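Local structure of TRAP-T family transporter, DctP (Periplasmic binding) subunit (Sulfitobacter sp. NAS-14.1, 4PF8) at residues D35-A44 against S261-R272; F190-K198 against S211-A221. The protein binds beta-D-galacturonate and, as the periplasmic solute-binding subunit of a TRAP transporter, probably delivers this sugar acid to the membrane components for uptake. All blocks are in the same frame, centred on the assembly; numbering follows the deposited sequence.

Interaction 1: D35-A44 against S261-R272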
loop_
_atom_site.group_PDB
_atom_site.type_symbol
_atom_site.label_atom_id
_atom_site.label_comp_id
_atom_site.label_asym_id
_atom_site.label_seq_id
_atom_site.Cartn_x
_atom_site.Cartn_y
_atom_site.Cartn_z
ATOM N N ASP A 35 8.837 14.170 2.824
ATOM C CA ASP A 35 7.626 14.968 2.995
ATOM C C ASP A 35 6.424 14.211 2.410
ATOM O O ASP A 35 6.042 14.394 1.250
ATOM C CB ASP A 35 7.758 16.348 2.358
ATOM C CG ASP A 35 6.569 17.246 2.694
ATOM O OD1 ASP A 35 5.733 16.842 3.535
ATOM O OD2 ASP A 35 6.462 18.342 2.109
ATOM N N TYR A 36 5.837 13.357 3.237
ATOM C CA TYR A 36 4.773 12.432 2.809
ATOM C C TYR A 36 4.051 11.989 4.097
ATOM O O TYR A 36 4.676 11.885 5.144
ATOM C CB TYR A 36 5.384 11.229 2.084
ATOM C CG TYR A 36 4.400 10.430 1.259
ATOM C CD1 TYR A 36 4.040 10.859 -0.008
ATOM C CD2 TYR A 36 3.864 9.245 1.727
ATOM C CE1 TYR A 36 3.142 10.135 -0.779
ATOM C CE2 TYR A 36 2.954 8.511 0.962
ATOM C CZ TYR A 36 2.603 8.969 -0.300
ATOM O OH TYR A 36 1.720 8.217 -1.074
ATOM N N PRO A 37 2.742 11.714 4.046
ATOM C CA PRO A 37 1.996 11.439 5.295
ATOM C C PRO A 37 2.488 10.240 6.111
ATOM O O PRO A 37 2.550 10.283 7.349
ATOM C CB PRO A 37 0.567 11.186 4.797
ATOM C CG PRO A 37 0.478 12.035 3.576
ATOM C CD PRO A 37 1.833 11.951 2.908
ATOM N N VAL A 38 2.862 9.183 5.407
ATOM C CA VAL A 38 3.437 8.010 6.039
ATOM C C VAL A 38 4.686 8.408 6.818
ATOM O O VAL A 38 4.861 8.018 7.963
ATOM C CB VAL A 38 3.825 6.963 4.983
ATOM C CG1 VAL A 38 4.599 5.817 5.628
ATOM C CG2 VAL A 38 2.580 6.454 4.246
ATOM N N SER A 39 5.558 9.173 6.175
ATOM C CA SER A 39 6.804 9.614 6.784
ATOM C C SER A 39 6.578 10.382 8.080
ATOM O O SER A 39 7.261 10.140 9.089
ATOM C CB SER A 39 7.569 10.479 5.791
ATOM O OG SER A 39 7.511 9.894 4.494
ATOM N N HIS A 40 5.627 11.314 8.048
ATOM C CA HIS A 40 5.326 12.119 9.218
ATOM C C HIS A 40 4.711 11.260 10.298
ATOM O O HIS A 40 5.006 11.447 11.496
ATOM C CB HIS A 40 4.405 13.290 8.856
ATOM C CG HIS A 40 5.004 14.215 7.847
ATOM N ND1 HIS A 40 6.232 14.815 8.025
ATOM C CD2 HIS A 40 4.569 14.606 6.628
ATOM C CE1 HIS A 40 6.519 15.551 6.968
ATOM N NE2 HIS A 40 5.522 15.448 6.109
ATOM N N GLY A 41 3.879 10.302 9.897
ATOM C CA GLY A 41 3.322 9.371 10.863
ATOM C C GLY A 41 4.397 8.573 11.590
ATOM O O GLY A 41 4.356 8.406 12.812
HETATM N N MSE A 42 5.346 8.050 10.827
HETATM C CA MSE A 42 6.414 7.238 11.395
HETATM C C MSE A 42 7.326 8.047 12.288
HETATM O O MSE A 42 7.759 7.572 13.347
HETATM C CB MSE A 42 7.234 6.595 10.285
HETATM C CG MSE A 42 6.455 5.521 9.523
HETATM SE SE MSE A 42 7.569 4.613 8.242
HETATM C CE MSE A 42 8.715 3.704 9.466
ATOM N N GLU A 43 7.621 9.272 11.881
ATOM C CA GLU A 43 8.471 10.112 12.714
ATOM C C GLU A 43 7.759 10.452 14.019
ATOM O O GLU A 43 8.394 10.516 15.057
ATOM C CB GLU A 43 8.910 11.368 11.968
ATOM C CG GLU A 43 9.812 11.053 10.770
ATOM C CD GLU A 43 11.296 11.119 11.054
ATOM O OE1 GLU A 43 11.701 11.106 12.246
ATOM O OE2 GLU A 43 12.062 11.183 10.063
ATOM N N ALA A 44 6.441 10.648 13.961
ATOM C CA ALA A 44 5.665 10.986 15.155
ATOM C C ALA A 44 5.656 9.802 16.103
ATOM O O ALA A 44 5.733 9.984 17.320
ATOM C CB ALA A 44 4.246 11.388 14.801
ATOM N N SER A 261 -0.140 7.585 16.050
ATOM C CA SER A 261 0.506 7.918 14.777
ATOM C C SER A 261 -0.391 7.553 13.600
ATOM O O SER A 261 -0.326 8.191 12.560
ATOM C CB SER A 261 1.862 7.233 14.670
ATOM O OG SER A 261 1.739 5.911 14.244
ATOM N N THR A 262 -1.230 6.541 13.789
ATOM C CA THR A 262 -2.197 6.139 12.760
ATOM C C THR A 262 -3.284 7.200 12.633
ATOM O O THR A 262 -3.682 7.579 11.521
ATOM C CB THR A 262 -2.815 4.770 13.091
ATOM O OG1 THR A 262 -1.781 3.785 13.160
ATOM C CG2 THR A 262 -3.817 4.337 12.035
ATOM N N ASP A 263 -3.749 7.713 13.758
ATOM C CA ASP A 263 -4.725 8.804 13.735
ATOM C C ASP A 263 -4.148 10.013 13.000
ATOM O O ASP A 263 -4.828 10.641 12.168
ATOM C CB ASP A 263 -5.131 9.221 15.143
ATOM C CG ASP A 263 -6.011 8.204 15.827
ATOM O OD1 ASP A 263 -6.612 7.360 15.128
ATOM O OD2 ASP A 263 -6.121 8.274 17.072
ATOM N N LEU A 264 -2.890 10.333 13.298
ATOM C CA LEU A 264 -2.219 11.459 12.662
ATOM C C LEU A 264 -2.062 11.210 11.165
ATOM O O LEU A 264 -2.416 12.067 10.350
ATOM C CB LEU A 264 -0.846 11.720 13.297
ATOM C CG LEU A 264 0.019 12.739 12.555
ATOM C CD1 LEU A 264 -0.616 14.112 12.623
ATOM C CD2 LEU A 264 1.419 12.768 13.120
ATOM N N GLN A 265 -1.559 10.036 10.786
ATOM C CA GLN A 265 -1.317 9.776 9.377
ATOM C C GLN A 265 -2.596 9.873 8.576
ATOM O O GLN A 265 -2.581 10.377 7.455
ATOM C CB GLN A 265 -0.682 8.411 9.155
ATOM C CG GLN A 265 -0.268 8.211 7.705
ATOM C CD GLN A 265 -1.316 7.535 6.833
ATOM O OE1 GLN A 265 -2.362 7.099 7.304
ATOM N NE2 GLN A 265 -1.024 7.440 5.541
ATOM N N ARG A 266 -3.687 9.355 9.125
ATOM C CA ARG A 266 -4.954 9.357 8.391
ATOM C C ARG A 266 -5.438 10.786 8.169
ATOM O O ARG A 266 -5.995 11.110 7.097
ATOM C CB ARG A 266 -5.998 8.521 9.126
ATOM C CG ARG A 266 -5.711 7.032 9.059
ATOM C CD ARG A 266 -6.709 6.265 9.893
ATOM N NE ARG A 266 -6.518 4.822 9.795
ATOM C CZ ARG A 266 -7.335 3.933 10.328
ATOM N NH1 ARG A 266 -7.070 2.645 10.196
ATOM N NH2 ARG A 266 -8.424 4.319 11.018
ATOM N N LYS A 267 -5.208 11.650 9.152
ATOM C CA LYS A 267 -5.601 13.052 9.031
ATOM C C LYS A 267 -4.732 13.723 7.959
ATOM O O LYS A 267 -5.245 14.430 7.089
ATOM C CB LYS A 267 -5.511 13.764 10.394
ATOM C CG LYS A 267 -5.253 15.266 10.350
ATOM C CD LYS A 267 -4.813 15.781 11.733
ATOM C CE LYS A 267 -4.192 17.179 11.658
ATOM N NZ LYS A 267 -2.685 17.142 11.706
ATOM N N LEU A 268 -3.436 13.447 7.984
ATOM C CA LEU A 268 -2.529 14.025 7.007
ATOM C C LEU A 268 -2.847 13.505 5.619
ATOM O O LEU A 268 -2.720 14.239 4.628
ATOM C CB LEU A 268 -1.083 13.698 7.347
ATOM C CG LEU A 268 -0.545 14.331 8.636
ATOM C CD1 LEU A 268 0.871 13.876 8.915
ATOM C CD2 LEU A 268 -0.607 15.848 8.594
ATOM N N TRP A 269 -3.230 12.236 5.531
ATOM C CA TRP A 269 -3.543 11.633 4.227
ATOM C C TRP A 269 -4.660 12.385 3.494
ATOM O O TRP A 269 -4.514 12.719 2.324
ATOM C CB TRP A 269 -3.924 10.156 4.366
ATOM C CG TRP A 269 -4.136 9.583 3.016
ATOM C CD1 TRP A 269 -5.322 9.412 2.377
ATOM C CD2 TRP A 269 -3.121 9.204 2.100
ATOM N NE1 TRP A 269 -5.108 8.925 1.104
ATOM C CE2 TRP A 269 -3.762 8.761 0.926
ATOM C CE3 TRP A 269 -1.732 9.170 2.171
ATOM C CZ2 TRP A 269 -3.060 8.322 -0.184
ATOM C CZ3 TRP A 269 -1.033 8.688 1.082
ATOM C CH2 TRP A 269 -1.697 8.296 -0.086
ATOM N N GLY A 270 -5.762 12.679 4.175
ATOM C CA GLY A 270 -6.860 13.400 3.536
ATOM C C GLY A 270 -6.411 14.713 2.909
ATOM O O GLY A 270 -6.701 15.018 1.737
ATOM N N GLU A 271 -5.660 15.480 3.692
ATOM C CA GLU A 271 -5.123 16.762 3.255
ATOM C C GLU A 271 -4.190 16.589 2.044
ATOM O O GLU A 271 -4.311 17.307 1.039
ATOM C CB GLU A 271 -4.422 17.378 4.465
ATOM C CG GLU A 271 -3.281 18.332 4.297
ATOM C CD GLU A 271 -2.700 18.670 5.683
ATOM O OE1 GLU A 271 -1.461 18.651 5.882
ATOM O OE2 GLU A 271 -3.518 18.912 6.597
ATOM N N ARG A 272 -3.280 15.617 2.113
ATOM C CA ARG A 272 -2.344 15.377 1.032
ATOM C C ARG A 272 -2.973 14.853 -0.252
ATOM O O ARG A 272 -2.538 15.218 -1.347
ATOM C CB ARG A 272 -1.234 14.402 1.495
ATOM C CG ARG A 272 -0.137 14.163 0.483
ATOM C CD ARG A 272 0.532 15.448 0.066
ATOM N NE ARG A 272 1.518 15.201 -0.972
ATOM C CZ ARG A 272 2.813 15.005 -0.748
ATOM N NH1 ARG A 272 3.617 14.758 -1.774
ATOM N NH2 ARG A 272 3.295 15.020 0.484
HETATM O O HOH W 1 6.467 15.219 -1.461
HETATM O O HOH W 2 2.613 15.591 3.169
#
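Pro37 is the bump of this contact: its ring drops as a knob into the hole formed by Gln265, Leu268, Trp269 and Arg272, with CG 3.6 Å from CB of Arg272. The two helices run nearly antiparallel, at 157°, their axes 8.5 Å apart, a spacing consistent with the small residues Gly41, Ala44 and Ser261 at one end. Next to the knob, CD1 of Leu268 fills the hollow beside CB of His40. Gly41, lacking a side chain, then brings its backbone against the second helix, its CA 4.9 Å from CA of Gln265 and its O 3.3 Å from CB of Ser261. Beyond it, CD2 of Leu264 rests on the methyl of Ala44. At the other end the hydroxyl of Tyr36, probably hydrogen-bonded to Ser211 OG, meets the rim of the Trp269 indole near its plane. Arg272 bends at chi2 (57°), which folds its chain over the Pro37 ring and carries the guanidinium to Asp35. There NH2 gives a straight bond of 2.9 Å to the carbonyl O of Asp35, within the guanidinium plane but above the carbonyl plane, and a water joins the same O to NH1. Replacing Arg272 with an alanine would probably leave the Asp35 carbonyl without this donor and uncover one flank of Pro37. The chemistry thus divides into an apolar seam and a polar clasp, where Asp35 OD1 accepts from His40 NE2 and Arg272 has Glu213 as second partner.

Interaction 2: F190-K198 against S211-A221. With GTR (beta-D-galactopyranuronic acid), chain D.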
loop_
_atom_site.group_PDB
_atom_site.type_symbol
_atom_site.label_atom_id
_atom_site.label_comp_id
_atom_site.label_asym_id
_atom_site.label_seq_id
_atom_site.Cartn_x
_atom_site.Cartn_y
_atom_site.Cartn_z
ATOM N N PHE A 190 9.213 -0.158 -6.691
ATOM C CA PHE A 190 8.670 1.199 -6.796
ATOM C C PHE A 190 9.716 2.230 -7.226
ATOM O O PHE A 190 9.429 3.094 -8.034
ATOM C CB PHE A 190 8.055 1.583 -5.445
ATOM C CG PHE A 190 7.223 2.836 -5.440
ATOM C CD1 PHE A 190 6.183 3.021 -6.328
ATOM C CD2 PHE A 190 7.430 3.771 -4.465
ATOM C CE1 PHE A 190 5.410 4.158 -6.273
ATOM C CE2 PHE A 190 6.621 4.904 -4.371
ATOM C CZ PHE A 190 5.615 5.089 -5.291
ATOM N N ALA A 191 10.936 2.135 -6.697
ATOM C CA ALA A 191 11.959 3.130 -6.949
ATOM C C ALA A 191 12.410 3.149 -8.410
ATOM O O ALA A 191 12.972 4.152 -8.850
ATOM C CB ALA A 191 13.167 2.877 -6.031
ATOM N N GLU A 192 12.153 2.079 -9.169
ATOM C CA GLU A 192 12.609 1.989 -10.555
ATOM C C GLU A 192 11.560 2.482 -11.549
ATOM O O GLU A 192 11.828 2.633 -12.745
ATOM C CB GLU A 192 13.016 0.543 -10.858
ATOM C CG GLU A 192 13.990 -0.032 -9.813
ATOM C CD GLU A 192 15.221 0.825 -9.579
ATOM O OE1 GLU A 192 15.469 1.232 -8.423
ATOM O OE2 GLU A 192 15.964 1.105 -10.540
ATOM N N VAL A 193 10.364 2.763 -11.062
ATOM C CA VAL A 193 9.261 3.069 -11.969
ATOM C C VAL A 193 9.488 4.377 -12.751
ATOM O O VAL A 193 9.218 4.443 -13.949
ATOM C CB VAL A 193 7.936 3.130 -11.204
ATOM C CG1 VAL A 193 6.793 3.559 -12.118
ATOM C CG2 VAL A 193 7.629 1.757 -10.550
ATOM N N TYR A 194 9.954 5.430 -12.086
ATOM C CA TYR A 194 10.088 6.716 -12.760
ATOM C C TYR A 194 10.943 6.607 -14.015
ATOM O O TYR A 194 10.556 7.082 -15.091
ATOM C CB TYR A 194 10.678 7.765 -11.815
ATOM C CG TYR A 194 10.988 9.071 -12.489
ATOM C CD1 TYR A 194 10.001 10.002 -12.727
ATOM C CD2 TYR A 194 12.282 9.358 -12.911
ATOM C CE1 TYR A 194 10.278 11.205 -13.351
ATOM C CE2 TYR A 194 12.575 10.551 -13.525
ATOM C CZ TYR A 194 11.571 11.469 -13.749
ATOM O OH TYR A 194 11.870 12.668 -14.366
ATOM N N GLN A 195 12.108 5.989 -13.896
ATOM C CA GLN A 195 12.985 5.870 -15.042
ATOM C C GLN A 195 12.378 5.023 -16.149
ATOM O O GLN A 195 12.575 5.317 -17.329
ATOM C CB GLN A 195 14.352 5.301 -14.645
ATOM C CG GLN A 195 15.260 6.308 -13.976
ATOM C CD GLN A 195 15.651 7.442 -14.890
ATOM O OE1 GLN A 195 15.756 7.269 -16.106
ATOM N NE2 GLN A 195 15.862 8.617 -14.309
ATOM N N SER A 196 11.659 3.977 -15.776
ATOM C CA SER A 196 11.043 3.111 -16.758
ATOM C C SER A 196 9.927 3.799 -17.508
ATOM O O SER A 196 9.782 3.576 -18.711
ATOM C CB SER A 196 10.568 1.810 -16.119
ATOM O OG SER A 196 11.680 0.926 -15.963
ATOM N N ILE A 197 9.157 4.632 -16.829
ATOM C CA ILE A 197 8.144 5.427 -17.547
ATOM C C ILE A 197 8.827 6.534 -18.372
ATOM O O ILE A 197 8.498 6.763 -19.544
ATOM C CB ILE A 197 7.100 6.050 -16.620
ATOM C CG1 ILE A 197 6.351 4.954 -15.850
ATOM C CG2 ILE A 197 6.130 6.905 -17.429
ATOM C CD1 ILE A 197 5.326 5.472 -14.844
ATOM N N LYS A 198 9.792 7.229 -17.779
ATOM C CA LYS A 198 10.475 8.320 -18.479
ATOM C C LYS A 198 11.103 7.863 -19.788
ATOM O O LYS A 198 11.031 8.569 -20.801
ATOM C CB LYS A 198 11.573 8.899 -17.589
ATOM C CG LYS A 198 12.282 10.120 -18.171
ATOM C CD LYS A 198 13.472 10.547 -17.335
ATOM C CE LYS A 198 14.470 11.388 -18.150
ATOM N NZ LYS A 198 15.420 10.548 -18.959
ATOM N N SER A 211 1.263 9.262 -4.280
ATOM C CA SER A 211 2.378 8.478 -4.834
ATOM C C SER A 211 2.713 8.907 -6.251
ATOM O O SER A 211 3.857 9.071 -6.597
ATOM C CB SER A 211 2.056 6.983 -4.818
ATOM O OG SER A 211 2.128 6.441 -3.502
ATOM N N TYR A 212 1.681 9.064 -7.069
ATOM C CA TYR A 212 1.818 9.494 -8.470
ATOM C C TYR A 212 2.492 10.857 -8.561
ATOM O O TYR A 212 3.320 11.098 -9.446
ATOM C CB TYR A 212 0.407 9.502 -9.068
ATOM C CG TYR A 212 0.220 10.044 -10.455
ATOM C CD1 TYR A 212 0.951 9.577 -11.529
ATOM C CD2 TYR A 212 -0.786 10.970 -10.705
ATOM C CE1 TYR A 212 0.729 10.064 -12.793
ATOM C CE2 TYR A 212 -1.011 11.464 -11.968
ATOM C CZ TYR A 212 -0.284 10.992 -12.998
ATOM O OH TYR A 212 -0.544 11.514 -14.246
ATOM N N GLU A 213 2.135 11.749 -7.638
ATOM C CA GLU A 213 2.703 13.091 -7.574
ATOM C C GLU A 213 4.104 13.141 -6.954
ATOM O O GLU A 213 5.018 13.717 -7.549
ATOM C CB GLU A 213 1.753 14.002 -6.774
ATOM C CG GLU A 213 2.236 15.427 -6.619
ATOM C CD GLU A 213 2.941 15.634 -5.302
ATOM O OE1 GLU A 213 2.389 15.193 -4.261
ATOM O OE2 GLU A 213 4.041 16.220 -5.308
ATOM N N SER A 214 4.278 12.545 -5.770
ATOM C CA SER A 214 5.507 12.729 -4.995
ATOM C C SER A 214 6.725 12.135 -5.685
ATOM O O SER A 214 7.847 12.578 -5.456
ATOM C CB SER A 214 5.358 12.151 -3.586
ATOM O OG SER A 214 5.171 10.764 -3.585
ATOM N N THR A 215 6.485 11.135 -6.528
ATOM C CA THR A 215 7.540 10.422 -7.256
ATOM C C THR A 215 7.862 11.065 -8.593
ATOM O O THR A 215 8.755 10.602 -9.310
ATOM C CB THR A 215 7.110 9.010 -7.577
ATOM O OG1 THR A 215 5.903 9.066 -8.350
ATOM C CG2 THR A 215 6.908 8.190 -6.302
ATOM N N SER A 216 7.116 12.108 -8.939
ATOM C CA SER A 216 7.199 12.748 -10.245
ATOM C C SER A 216 6.711 11.867 -11.396
ATOM O O SER A 216 6.941 12.201 -12.561
ATOM C CB SER A 216 8.606 13.257 -10.545
ATOM O OG SER A 216 9.013 14.230 -9.591
ATOM N N HIS A 217 6.045 10.755 -11.113
ATOM C CA HIS A 217 5.495 9.948 -12.196
ATOM C C HIS A 217 4.567 10.800 -13.053
ATOM O O HIS A 217 4.453 10.573 -14.262
ATOM C CB HIS A 217 4.755 8.721 -11.702
ATOM C CG HIS A 217 5.631 7.713 -11.029
ATOM N ND1 HIS A 217 5.129 6.602 -10.385
ATOM C CD2 HIS A 217 6.977 7.677 -10.854
ATOM C CE1 HIS A 217 6.132 5.927 -9.842
ATOM N NE2 HIS A 217 7.254 6.566 -10.099
ATOM N N PHE A 218 3.889 11.770 -12.436
ATOM C CA PHE A 218 2.933 12.591 -13.177
ATOM C C PHE A 218 3.593 13.470 -14.202
ATOM O O PHE A 218 2.925 13.944 -15.109
ATOM C CB PHE A 218 2.085 13.435 -12.238
ATOM C CG PHE A 218 2.765 14.668 -11.709
ATOM C CD1 PHE A 218 3.723 14.580 -10.721
ATOM C CD2 PHE A 218 2.425 15.929 -12.184
ATOM C CE1 PHE A 218 4.351 15.708 -10.214
ATOM C CE2 PHE A 218 3.038 17.076 -11.671
ATOM C CZ PHE A 218 4.001 16.960 -10.689
ATOM N N GLU A 219 4.899 13.676 -14.092
ATOM C CA GLU A 219 5.616 14.471 -15.077
ATOM C C GLU A 219 5.934 13.676 -16.339
ATOM O O GLU A 219 6.246 14.267 -17.380
ATOM C CB GLU A 219 6.911 15.033 -14.480
ATOM C CG GLU A 219 6.643 16.020 -13.341
ATOM C CD GLU A 219 7.899 16.621 -12.739
ATOM O OE1 GLU A 219 7.781 17.620 -11.994
ATOM O OE2 GLU A 219 9.003 16.100 -12.997
ATOM N N VAL A 220 5.892 12.357 -16.249
ATOM C CA VAL A 220 6.254 11.498 -17.383
ATOM C C VAL A 220 5.096 10.613 -17.866
ATOM O O VAL A 220 5.205 9.959 -18.905
ATOM C CB VAL A 220 7.506 10.641 -17.061
ATOM C CG1 VAL A 220 8.760 11.535 -16.978
ATOM C CG2 VAL A 220 7.343 9.878 -15.781
ATOM N N ALA A 221 3.990 10.593 -17.127
ATOM C CA ALA A 221 2.786 9.861 -17.535
ATOM C C ALA A 221 1.613 10.807 -17.288
ATOM O O ALA A 221 1.110 10.913 -16.160
ATOM C CB ALA A 221 2.645 8.581 -16.733
HETATM C C1 GTR D . 2.324 3.069 -2.694
HETATM C C2 GTR D . 2.559 2.427 -1.368
HETATM C C3 GTR D . 4.009 1.979 -1.329
HETATM C C4 GTR D . 4.310 0.987 -2.443
HETATM C C5 GTR D . 3.949 1.694 -3.746
HETATM C C6 GTR D . 4.122 0.750 -4.930
HETATM O O1 GTR D . 0.923 3.467 -2.824
HETATM O O2 GTR D . 2.329 3.433 -0.344
HETATM O O3 GTR D . 4.188 1.276 -0.080
HETATM O O4 GTR D . 3.467 -0.163 -2.252
HETATM O O5 GTR D . 2.587 2.170 -3.728
HETATM O O6A GTR D . 3.320 0.926 -5.885
HETATM O O6B GTR D . 5.106 -0.024 -4.948
HETATM O O HOH W 3 9.759 5.681 -9.116
HETATM O O HOH W 4 10.261 14.617 -14.907
#
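Phe190 lays one face of its ring over the galacturonate, with C5 of the sugar above the ring centre, a CH-pi type of stacking familiar from sugar-binding sites. Its first torsion (chi1 -169°) sets CG anti to the backbone N and swings the ring between the ligand and the second segment. There CZ reaches CG2 of Thr215 at 3.5 Å, and His217 turns an edge toward the phenyl face in an offset edge-to-face pair, the planes 72° apart. The imidazole is itself held between two groups: CG1 of Val193 presses on a face, 3.4 Å from CE1, and OG1 of Thr215 lies over the ring centre. That same OG1 accepts from the backbone N of His217 in an ST turn and donates to the O of Ser211. In the ring plane, NE2 shares a water with Phe190 O and Tyr194 N, while ND1 bonds to Tyr149. Further along, the Tyr194 ring brings its edge to the O of Ser216, and CG2 of Ile197 packs on CG2 of Val220 at 3.6 Å. No direct hydrogen bond joins the segments; their polar links pass through water, a second one lying between Tyr194 OH and Glu219 OE2. The chemistry implies that apolar packing carries the contact, with His217 as a second-shell residue whose fixed imidazole backs the Phe190 ring that receives the sugar.

In the fold
The two contacts illustrate how a ligand cleft is built from parts distant in sequence. Along the chain, segments 190-198 and 211-221 both fall between 35-44 and 261-272, and the two centres lie 21 Å apart. Interaction 1 pairs helix 37-52 with the long helix 248-282; interaction 2 packs helix 193-198 against helices 209-214 and 217-220, on the other side of the bound galacturonate. Helix 248-282 runs past both contacts, and from it Arg272 NH1 makes a 2.8 Å salt bridge with Glu213 OE1. The Tyr36-Ser211 pair also joins them, beside the ligand, a link consistent with the closed, ligand-bound form of a two-lobed solute-binding protein.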